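Local coordinates for protein metallo-beta-lactamase (Serratia marcescens, PDB 6K4X) that hydrolyses the beta-lactam ring of antibiotics as a two-zinc enzyme of subclass B3, held here with a thiol inhibitor bridging its metals, at residues Gly25-Leu30 / Ala214-Asn219; Leu39-Thr44 / Glu75-Gly80; Leu69-His74 / Val170-Ser175. One frame throughout, in Å; residues are numbered along the deposited sequence.

Contact 1 of 3, residues Gly25-Leu30 / Ala214-Asn219; sequences GISAVL and AHPEVN. With ZN (zinc ion), chain C; D0U (4-azanyl-2-sulfanyl-benzoic acid), chain E.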
loop_
_atom_site.group_PDB
_atom_site.type_symbol
_atom_site.label_atom_id
_atom_site.label_comp_id
_atom_site.label_asym_id
_atom_site.label_seq_id
_atom_site.Cartn_x
_atom_site.Cartn_y
_atom_site.Cartn_z
ATOM N N GLY A 25 -11.272 -5.831 -2.619
ATOM C CA GLY A 25 -11.128 -5.334 -1.273
ATOM C C GLY A 25 -9.744 -4.844 -0.909
ATOM O O GLY A 25 -9.603 -4.234 0.155
ATOM N N ILE A 26 -8.711 -5.137 -1.717
ATOM C CA ILE A 26 -7.346 -4.717 -1.360
ATOM C C ILE A 26 -6.695 -4.099 -2.586
ATOM O O ILE A 26 -6.704 -4.709 -3.663
ATOM C CB ILE A 26 -6.474 -5.866 -0.825
ATOM C CG1 ILE A 26 -7.067 -6.514 0.431
ATOM C CG2 ILE A 26 -5.065 -5.379 -0.573
ATOM C CD1 ILE A 26 -7.014 -5.641 1.665
ATOM N N SER A 27 -6.096 -2.911 -2.426
ATOM C CA SER A 27 -5.461 -2.266 -3.527
ATOM C C SER A 27 -4.162 -2.968 -3.917
ATOM O O SER A 27 -3.381 -3.391 -3.087
ATOM C CB SER A 27 -5.150 -0.839 -3.204
ATOM O OG SER A 27 -6.342 -0.115 -2.968
ATOM N N ALA A 28 -3.917 -2.979 -5.227
ATOM C CA ALA A 28 -2.615 -3.228 -5.796
ATOM C C ALA A 28 -2.544 -2.367 -7.050
ATOM O O ALA A 28 -3.555 -2.168 -7.732
ATOM C CB ALA A 28 -2.368 -4.694 -6.098
ATOM N N VAL A 29 -1.366 -1.816 -7.324
ATOM C CA VAL A 29 -1.214 -0.907 -8.433
ATOM C C VAL A 29 -0.058 -1.362 -9.304
ATOM O O VAL A 29 1.029 -1.669 -8.803
ATOM C CB VAL A 29 -1.017 0.537 -7.943
ATOM C CG1 VAL A 29 -0.382 1.429 -8.997
ATOM C CG2 VAL A 29 -2.340 1.122 -7.487
ATOM N N LEU A 30 -0.266 -1.305 -10.620
ATOM C CA LEU A 30 0.814 -1.460 -11.560
ATOM C C LEU A 30 1.170 -0.101 -12.141
ATOM O O LEU A 30 0.304 0.580 -12.705
ATOM C CB LEU A 30 0.402 -2.417 -12.669
ATOM C CG LEU A 30 1.549 -2.842 -13.578
ATOM C CD1 LEU A 30 2.426 -3.878 -12.911
ATOM C CD2 LEU A 30 1.038 -3.351 -14.900
ATOM N N ALA A 214 -4.303 1.595 0.745
ATOM C CA ALA A 214 -4.080 0.160 0.729
ATOM C C ALA A 214 -5.407 -0.604 0.886
ATOM O O ALA A 214 -5.649 -1.605 0.197
ATOM C CB ALA A 214 -3.079 -0.209 1.797
ATOM N N HIS A 215 -6.265 -0.162 1.809
ATOM C CA HIS A 215 -7.682 -0.515 1.795
ATOM C C HIS A 215 -8.414 0.522 0.958
ATOM O O HIS A 215 -8.529 1.679 1.362
ATOM C CB HIS A 215 -8.254 -0.572 3.222
ATOM C CG HIS A 215 -7.755 -1.757 3.982
ATOM N ND1 HIS A 215 -8.333 -3.015 3.857
ATOM C CD2 HIS A 215 -6.684 -1.924 4.792
ATOM C CE1 HIS A 215 -7.645 -3.884 4.565
ATOM N NE2 HIS A 215 -6.626 -3.249 5.163
ATOM N N PRO A 216 -8.876 0.168 -0.254
ATOM C CA PRO A 216 -9.250 1.200 -1.220
ATOM C C PRO A 216 -10.404 2.105 -0.782
ATOM O O PRO A 216 -10.472 3.283 -1.154
ATOM C CB PRO A 216 -9.573 0.405 -2.496
ATOM C CG PRO A 216 -9.835 -1.003 -2.016
ATOM C CD PRO A 216 -8.923 -1.189 -0.821
ATOM N N GLU A 217 -11.288 1.564 0.038
ATOM C CA GLU A 217 -12.441 2.330 0.511
ATOM C C GLU A 217 -12.017 3.459 1.460
ATOM O O GLU A 217 -12.811 4.379 1.704
ATOM C CB GLU A 217 -13.482 1.417 1.159
ATOM C CG GLU A 217 -13.115 0.891 2.524
ATOM C CD GLU A 217 -12.062 -0.181 2.619
ATOM O OE1 GLU A 217 -11.673 -0.761 1.564
ATOM O OE2 GLU A 217 -11.635 -0.397 3.794
ATOM N N VAL A 218 -10.797 3.425 1.995
ATOM C CA VAL A 218 -10.332 4.481 2.844
ATOM C C VAL A 218 -10.406 5.829 2.122
ATOM O O VAL A 218 -10.697 6.851 2.753
ATOM C CB VAL A 218 -8.928 4.169 3.378
ATOM C CG1 VAL A 218 -8.218 5.396 3.936
ATOM C CG2 VAL A 218 -9.017 3.093 4.440
ATOM N N ASN A 219 -10.109 5.862 0.821
ATOM C CA ASN A 219 -10.304 7.069 0.021
ATOM C C ASN A 219 -11.424 6.853 -1.008
ATOM O O ASN A 219 -11.349 7.382 -2.129
ATOM C CB ASN A 219 -8.998 7.534 -0.624
ATOM C CG ASN A 219 -9.138 8.874 -1.314
ATOM O OD1 ASN A 219 -9.908 9.742 -0.878
ATOM N ND2 ASN A 219 -8.406 9.084 -2.399
HETATM ZN ZN ZN C . -4.938 -4.157 5.868
HETATM O O2 D0U E . -4.562 -2.241 7.022
HETATM C C7 D0U E . -5.293 -1.894 7.976
HETATM O O1 D0U E . -5.583 -0.682 8.192
HETATM C C3 D0U E . -5.847 -2.896 8.925
HETATM C C2 D0U E . -6.860 -2.424 9.804
HETATM C C4 D0U E . -5.437 -4.241 8.977
HETATM S S1 D0U E . -4.338 -5.067 7.967
HETATM C C5 D0U E . -6.047 -5.056 9.957
HETATM C C6 D0U E . -7.029 -4.591 10.835
HETATM N N1 D0U E . -7.629 -5.437 11.758
HETATM C C1 D0U E . -7.438 -3.292 10.731
HETATM O O HOH W 1 -10.688 -3.307 2.389
#

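Contact 2 of 3, residues Leu39-Thr44 / Glu75-Gly80; sequences LVDGTT and EDHAGG. With ZN (zinc ion), chain C; D0U (4-azanyl-2-sulfanyl-benzoic acid), chain E.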
loop_
_atom_site.group_PDB
_atom_site.type_symbol
_atom_site.label_atom_id
_atom_site.label_comp_id
_atom_site.label_asym_id
_atom_site.label_seq_id
_atom_site.Cartn_x
_atom_site.Cartn_y
_atom_site.Cartn_z
ATOM N N LEU A 39 5.053 -3.121 -9.397
ATOM C CA LEU A 39 3.812 -3.498 -8.744
ATOM C C LEU A 39 3.871 -3.056 -7.292
ATOM O O LEU A 39 4.885 -3.307 -6.623
ATOM C CB LEU A 39 3.644 -5.015 -8.826
ATOM C CG LEU A 39 2.439 -5.598 -8.085
ATOM C CD1 LEU A 39 1.133 -5.130 -8.711
ATOM C CD2 LEU A 39 2.508 -7.111 -8.080
ATOM N N VAL A 40 2.796 -2.429 -6.813
ATOM C CA VAL A 40 2.682 -2.074 -5.415
ATOM C C VAL A 40 1.648 -2.991 -4.774
ATOM O O VAL A 40 0.470 -2.970 -5.170
ATOM C CB VAL A 40 2.281 -0.603 -5.219
ATOM C CG1 VAL A 40 2.294 -0.252 -3.743
ATOM C CG2 VAL A 40 3.179 0.314 -6.030
ATOM N N ASP A 41 2.140 -3.819 -3.849
ATOM C CA ASP A 41 1.415 -4.782 -3.022
ATOM C C ASP A 41 0.986 -6.015 -3.827
ATOM O O ASP A 41 0.985 -6.027 -5.056
ATOM C CB ASP A 41 0.278 -4.164 -2.212
ATOM C CG ASP A 41 0.773 -3.504 -0.944
ATOM O OD1 ASP A 41 1.938 -3.775 -0.519
ATOM O OD2 ASP A 41 -0.014 -2.719 -0.375
ATOM N N GLY A 42 0.643 -7.079 -3.089
ATOM C CA GLY A 42 0.271 -8.353 -3.673
ATOM C C GLY A 42 -1.134 -8.820 -3.333
ATOM O O GLY A 42 -1.582 -9.831 -3.889
ATOM N N THR A 43 -1.835 -8.118 -2.437
ATOM C CA THR A 43 -3.108 -8.587 -1.869
ATOM C C THR A 43 -2.855 -9.882 -1.089
ATOM O O THR A 43 -1.806 -10.030 -0.471
ATOM C CB THR A 43 -4.263 -8.635 -2.890
ATOM O OG1 THR A 43 -4.299 -9.840 -3.673
ATOM C CG2 THR A 43 -4.253 -7.415 -3.789
ATOM N N THR A 44 -3.873 -10.752 -1.034
ATOM C CA THR A 44 -3.799 -11.970 -0.262
ATOM C C THR A 44 -3.148 -13.072 -1.093
ATOM O O THR A 44 -2.901 -12.935 -2.289
ATOM C CB THR A 44 -5.187 -12.470 0.140
ATOM O OG1 THR A 44 -5.890 -12.727 -1.083
ATOM C CG2 THR A 44 -5.963 -11.490 0.988
ATOM N N GLU A 75 -1.103 -10.107 6.088
ATOM C CA GLU A 75 -1.539 -11.079 5.090
ATOM C C GLU A 75 -2.433 -10.467 4.011
ATOM O O GLU A 75 -2.479 -10.997 2.901
ATOM C CB GLU A 75 -2.226 -12.254 5.776
ATOM C CG GLU A 75 -3.599 -11.929 6.352
ATOM C CD GLU A 75 -4.436 -13.046 6.965
ATOM O OE1 GLU A 75 -4.425 -14.151 6.409
ATOM O OE2 GLU A 75 -5.123 -12.797 7.989
ATOM N N ASP A 76 -3.221 -9.454 4.336
ATOM C CA ASP A 76 -4.140 -8.882 3.366
ATOM C C ASP A 76 -3.426 -8.088 2.259
ATOM O O ASP A 76 -3.953 -8.020 1.149
ATOM C CB ASP A 76 -5.225 -8.051 4.041
ATOM C CG ASP A 76 -4.780 -6.925 4.951
ATOM O OD1 ASP A 76 -3.689 -7.029 5.554
ATOM O OD2 ASP A 76 -5.566 -5.958 5.076
ATOM N N HIS A 77 -2.293 -7.450 2.574
ATOM C CA HIS A 77 -1.571 -6.656 1.576
ATOM C C HIS A 77 -0.412 -7.437 0.968
ATOM O O HIS A 77 -0.011 -7.181 -0.184
ATOM C CB HIS A 77 -1.042 -5.366 2.201
ATOM C CG HIS A 77 -2.121 -4.622 2.905
ATOM N ND1 HIS A 77 -3.090 -3.882 2.240
ATOM C CD2 HIS A 77 -2.462 -4.614 4.211
ATOM C CE1 HIS A 77 -3.952 -3.438 3.145
ATOM N NE2 HIS A 77 -3.617 -3.885 4.353
ATOM N N ALA A 78 0.218 -8.283 1.786
ATOM C CA ALA A 78 1.497 -8.933 1.469
ATOM C C ALA A 78 1.343 -10.433 1.215
ATOM O O ALA A 78 2.294 -11.074 0.771
ATOM C CB ALA A 78 2.506 -8.737 2.578
ATOM N N GLY A 79 0.176 -11.006 1.497
ATOM C CA GLY A 79 0.016 -12.441 1.375
ATOM C C GLY A 79 0.285 -12.954 -0.021
ATOM O O GLY A 79 0.711 -14.109 -0.167
ATOM N N GLY A 80 0.031 -12.129 -1.043
ATOM C CA GLY A 80 0.228 -12.515 -2.415
ATOM C C GLY A 80 1.606 -12.191 -2.959
ATOM O O GLY A 80 1.887 -12.510 -4.118
HETATM ZN ZN ZN C . -4.938 -4.157 5.868
HETATM O O2 D0U E . -4.562 -2.241 7.022
HETATM C C7 D0U E . -5.293 -1.894 7.976
HETATM O O1 D0U E . -5.583 -0.682 8.192
HETATM C C3 D0U E . -5.847 -2.896 8.925
HETATM C C2 D0U E . -6.860 -2.424 9.804
HETATM C C4 D0U E . -5.437 -4.241 8.977
HETATM S S1 D0U E . -4.338 -5.067 7.967
HETATM C C5 D0U E . -6.047 -5.056 9.957
HETATM C C6 D0U E . -7.029 -4.591 10.835
HETATM N N1 D0U E . -7.629 -5.437 11.758
HETATM C C1 D0U E . -7.438 -3.292 10.731
HETATM O O HOH W 2 -2.679 -3.064 -0.356
#

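Contact 3 of 3, residues Leu69-His74 / Val170-Ser175; sequences LSTHSH and VVFADS. With ZN (zinc ion), chain B; D0U (4-azanyl-2-sulfanyl-benzoic acid), chain E.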
loop_
_atom_site.group_PDB
_atom_site.type_symbol
_atom_site.label_atom_id
_atom_site.label_comp_id
_atom_site.label_asym_id
_atom_site.label_seq_id
_atom_site.Cartn_x
_atom_site.Cartn_y
_atom_site.Cartn_z
ATOM N N LEU A 69 6.686 -3.487 -4.554
ATOM C CA LEU A 69 6.820 -2.609 -3.413
ATOM C C LEU A 69 5.786 -2.995 -2.372
ATOM O O LEU A 69 4.617 -3.122 -2.713
ATOM C CB LEU A 69 6.610 -1.160 -3.853
ATOM C CG LEU A 69 7.433 -0.713 -5.056
ATOM C CD1 LEU A 69 7.206 0.759 -5.320
ATOM C CD2 LEU A 69 8.899 -1.025 -4.887
ATOM N N SER A 70 6.193 -3.106 -1.110
ATOM C CA SER A 70 5.297 -3.485 -0.027
ATOM C C SER A 70 4.956 -2.258 0.809
ATOM O O SER A 70 5.866 -1.554 1.284
ATOM C CB SER A 70 5.947 -4.542 0.823
ATOM O OG SER A 70 5.156 -4.854 1.973
ATOM N N THR A 71 3.665 -2.033 1.059
ATOM C CA THR A 71 3.242 -1.050 2.073
ATOM C C THR A 71 3.555 -1.592 3.475
ATOM O O THR A 71 4.404 -1.061 4.191
ATOM C CB THR A 71 1.757 -0.678 1.948
ATOM O OG1 THR A 71 0.977 -1.878 1.971
ATOM C CG2 THR A 71 1.463 0.141 0.707
ATOM N N HIS A 72 2.866 -2.665 3.877
ATOM C CA HIS A 72 3.188 -3.295 5.131
ATOM C C HIS A 72 2.876 -4.787 5.089
ATOM O O HIS A 72 2.146 -5.292 4.239
ATOM C CB HIS A 72 2.525 -2.603 6.336
ATOM C CG HIS A 72 1.064 -2.858 6.485
ATOM N ND1 HIS A 72 0.114 -2.046 5.939
ATOM C CD2 HIS A 72 0.386 -3.829 7.149
ATOM C CE1 HIS A 72 -1.088 -2.486 6.277
ATOM N NE2 HIS A 72 -0.969 -3.617 7.019
ATOM N N SER A 73 3.453 -5.479 6.076
ATOM C CA SER A 73 3.606 -6.927 6.088
ATOM C C SER A 73 2.515 -7.613 6.910
ATOM O O SER A 73 2.816 -8.331 7.870
ATOM C CB SER A 73 4.978 -7.240 6.609
ATOM O OG SER A 73 5.251 -6.533 7.816
ATOM N N HIS A 74 1.253 -7.417 6.482
ATOM C CA HIS A 74 0.142 -8.238 6.964
ATOM C C HIS A 74 -0.435 -9.003 5.779
ATOM O O HIS A 74 -0.246 -8.619 4.626
ATOM C CB HIS A 74 -0.957 -7.401 7.618
ATOM C CG HIS A 74 -0.511 -6.750 8.881
ATOM N ND1 HIS A 74 -1.064 -5.605 9.372
ATOM C CD2 HIS A 74 0.418 -7.148 9.774
ATOM C CE1 HIS A 74 -0.462 -5.317 10.504
ATOM N NE2 HIS A 74 0.438 -6.237 10.776
ATOM N N VAL A 170 0.794 10.946 -7.437
ATOM C CA VAL A 170 0.063 9.772 -6.984
ATOM C C VAL A 170 0.708 9.244 -5.711
ATOM O O VAL A 170 1.929 9.184 -5.597
ATOM C CB VAL A 170 0.069 8.687 -8.069
ATOM C CG1 VAL A 170 -0.768 7.494 -7.655
ATOM C CG2 VAL A 170 -0.391 9.236 -9.405
ATOM N N VAL A 171 -0.128 8.884 -4.743
ATOM C CA VAL A 171 0.301 8.361 -3.450
ATOM C C VAL A 171 -0.393 7.023 -3.224
ATOM O O VAL A 171 -1.623 6.973 -3.261
ATOM C CB VAL A 171 -0.041 9.339 -2.314
ATOM C CG1 VAL A 171 0.361 8.757 -0.971
ATOM C CG2 VAL A 171 0.573 10.715 -2.541
ATOM N N PHE A 172 0.377 5.963 -2.987
ATOM C CA PHE A 172 -0.158 4.690 -2.518
ATOM C C PHE A 172 0.024 4.684 -1.015
ATOM O O PHE A 172 1.133 4.545 -0.502
ATOM C CB PHE A 172 0.518 3.516 -3.225
ATOM C CG PHE A 172 -0.212 2.206 -3.086
ATOM C CD1 PHE A 172 -0.357 1.594 -1.858
ATOM C CD2 PHE A 172 -0.775 1.598 -4.182
ATOM C CE1 PHE A 172 -1.022 0.384 -1.733
ATOM C CE2 PHE A 172 -1.418 0.386 -4.057
ATOM C CZ PHE A 172 -1.543 -0.225 -2.839
ATOM N N ALA A 173 -1.070 4.960 -0.312
ATOM C CA ALA A 173 -1.020 5.274 1.116
ATOM C C ALA A 173 -1.077 3.989 1.949
ATOM O O ALA A 173 -2.051 3.236 1.877
ATOM C CB ALA A 173 -2.145 6.213 1.455
ATOM N N ASP A 174 -0.031 3.767 2.737
ATOM C CA ASP A 174 -0.056 2.695 3.705
ATOM C C ASP A 174 -1.137 2.970 4.750
ATOM O O ASP A 174 -1.603 4.109 4.936
ATOM C CB ASP A 174 1.292 2.556 4.391
ATOM C CG ASP A 174 1.442 1.275 5.190
ATOM O OD1 ASP A 174 0.686 0.342 4.928
ATOM O OD2 ASP A 174 2.390 1.234 6.013
ATOM N N SER A 175 -1.562 1.902 5.426
ATOM C CA SER A 175 -2.470 1.978 6.576
ATOM C C SER A 175 -1.824 2.729 7.731
ATOM O O SER A 175 -0.691 2.473 8.106
ATOM C CB SER A 175 -2.885 0.608 6.995
ATOM O OG SER A 175 -3.469 -0.063 5.898
HETATM ZN ZN ZN B . -2.278 -4.220 8.437
HETATM O O2 D0U E . -4.562 -2.241 7.022
HETATM C C7 D0U E . -5.293 -1.894 7.976
HETATM O O1 D0U E . -5.583 -0.682 8.192
HETATM C C3 D0U E . -5.847 -2.896 8.925
HETATM C C2 D0U E . -6.860 -2.424 9.804
HETATM C C4 D0U E . -5.437 -4.241 8.977
HETATM S S1 D0U E . -4.338 -5.067 7.967
HETATM C C5 D0U E . -6.047 -5.056 9.957
HETATM C C6 D0U E . -7.029 -4.591 10.835
HETATM N N1 D0U E . -7.629 -5.437 11.758
HETATM C C1 D0U E . -7.438 -3.292 10.731
#

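Contact 1 of 3, residues Gly25-Leu30 / Ala214-Asn219
Ser27 and Ala214 make the one direct hydrogen bond between Gly25-Leu30 and Ala214-Asn219: Ser27 N points at Ala214 O over 3.0 Å, nearly straight at 167°, with the donor tilted 25° from the carbonyl plane. A water adds a second polar link. It donates to Gly25 O at 2.7 Å and to Glu217 OE1, and accepts the N-H of His215 ND1 at 2.8 Å, lying in the plane of the imidazole at its edge.

Van der Waals contacts flank these bonds. Ile26 runs alongside His215, pointing the same way; with its CG1 beside the backbone N (chi1 -60°), CD1 reaches the ring obliquely, 3.4 Å from His215 CE1. Pro216 packs against Gly25-Ser27, its CD 3.3 Å from Gly25 O, while its CB meets Ser27 OG at the same separation. That hydroxyl has its hydrogen-bonding partner just outside the segment, at Ala213 O.

Metal bonding occupies the other end of the imidazole. His215 NE2 binds a zinc at 2.0 Å, in a site completed by Asp76, His77 and the sulfur and carboxylate O2 of the inhibitor.

With ND1 given to the water and NE2 to zinc, both ring nitrogens are engaged, which fixes the ring's rotation; the water's link to the Glu217 carboxylate may make the imidazole a somewhat stronger donor to the metal.

Contact 2 of 3, residues Leu39-Thr44 / Glu75-Gly80
His77 turns its CG beside the backbone N (chi1 -52°), which lays its side chain along that of Asp41, both pointing the same way with carboxylate and ring planes 41° apart. Asp76 instead sets CG between its backbone N and carbonyl carbon (chi1 56°), carrying the carboxylate to the metal. Asp41 OD2 touches His77 CB at 3.8 Å, and a water lies 2.7 Å from Asp41 OD2 and accepts from His77 ND1 at 2.8 Å in the ring plane. Asp41 OD2 is hydrogen-bonded to Thr71.

Beneath these side chains the turn after strand 37-40 is tied to the short helix 75-78 by backbone bonds. Gly42 N reaches His77 O at 3.0 Å, nearly along the C=O axis. Gly80 N approaches Thr43 O at 2.8 Å from above the carbonyl plane. With no side chain on either glycine, the two segments close to 4.3 Å between Gly42 CA and Gly80 CA. Thr43 OG1 folds back to donate to Gly42 O.

On the metal side, Asp76 OD2 and His77 NE2 bind one zinc at 2.1 and 2.0 Å, beside His215 and the inhibitor. The consecutive ligands thus sit on a helix whose backbone is anchored to the turn, and the buried Asp41, linked through the water to ND1, is placed as a second-shell residue that may steady the His77 ring with NE2 toward zinc.

Contact 3 of 3, residues Leu69-His74 / Val170-Ser175
His72 gives its ND1 hydrogen to Asp174 OD1 over 2.7 Å, at 160°, and its other ring nitrogen, NE2, to a zinc. The acceptor uses its syn lone pair and lies close to the imidazole plane, although the carboxylate itself is turned 40° from that plane. His72 NE2 binds the metal at 2.0 Å and His74 ND1 at 2.1 Å; His150 and the inhibitor thiolate sulfur S1 complete the site. The two histidines thus offer different nitrogens to the same ion.

Ser175 touches the inhibitor directly. Its OG donates to carboxylate O2 of the inhibitor at 2.7 Å, and the same OG rests near the edge of the His72 ring, 3.4 Å from CE1.

One step out, Asp174 extends CG away from its backbone N (chi1 -167°), across the His72 side chain at about a right angle. Its OD1 also takes a weak bond from Ser175 N, so a single oxygen connects the zinc-bound imidazole with the backbone of the inhibitor-binding serine. Thr71 CB packs against that oxygen at 3.3 Å, while the Thr71 hydroxyl is hydrogen-bonded to Asp41.

Farther out, at the end of strand 166-173, Phe172 meets Thr71 CG2 obliquely, its CD1 3.5 Å away, with the two side chains crossing at about a right angle. Beyond His74, Asp111 accepts from NE2.

The buried Asp174 would hold the His72 ring to one rotation and, by accepting its N-H, probably strengthen NE2 as a zinc donor; the shared acceptor, through the weak bond from Ser175 N, may also couple the placement of the metal ligand to that of Ser175.

In the fold
All three contacts converge on the two-zinc site between the two mixed sheets of the metallo-beta-lactamase fold, their centres about 9 to 10 Å apart. Contacts 1 and 3 each join the two sheets (29-31 with the loop after 210-213; the loop after 65-69 with 166-173), while contact 2 ties strand 37-40 to helix 75-78. Along the chain, contact 1 spans both others, and contacts 2 and 3 alternate. Contacts 1 and 2 jointly build one zinc site; contact 3 supplies ligands to the other, and all three touch the inhibitor. Zinc ligands distant in sequence, from loops that follow strands and from the short helix 75-78, are thereby gathered into one active site.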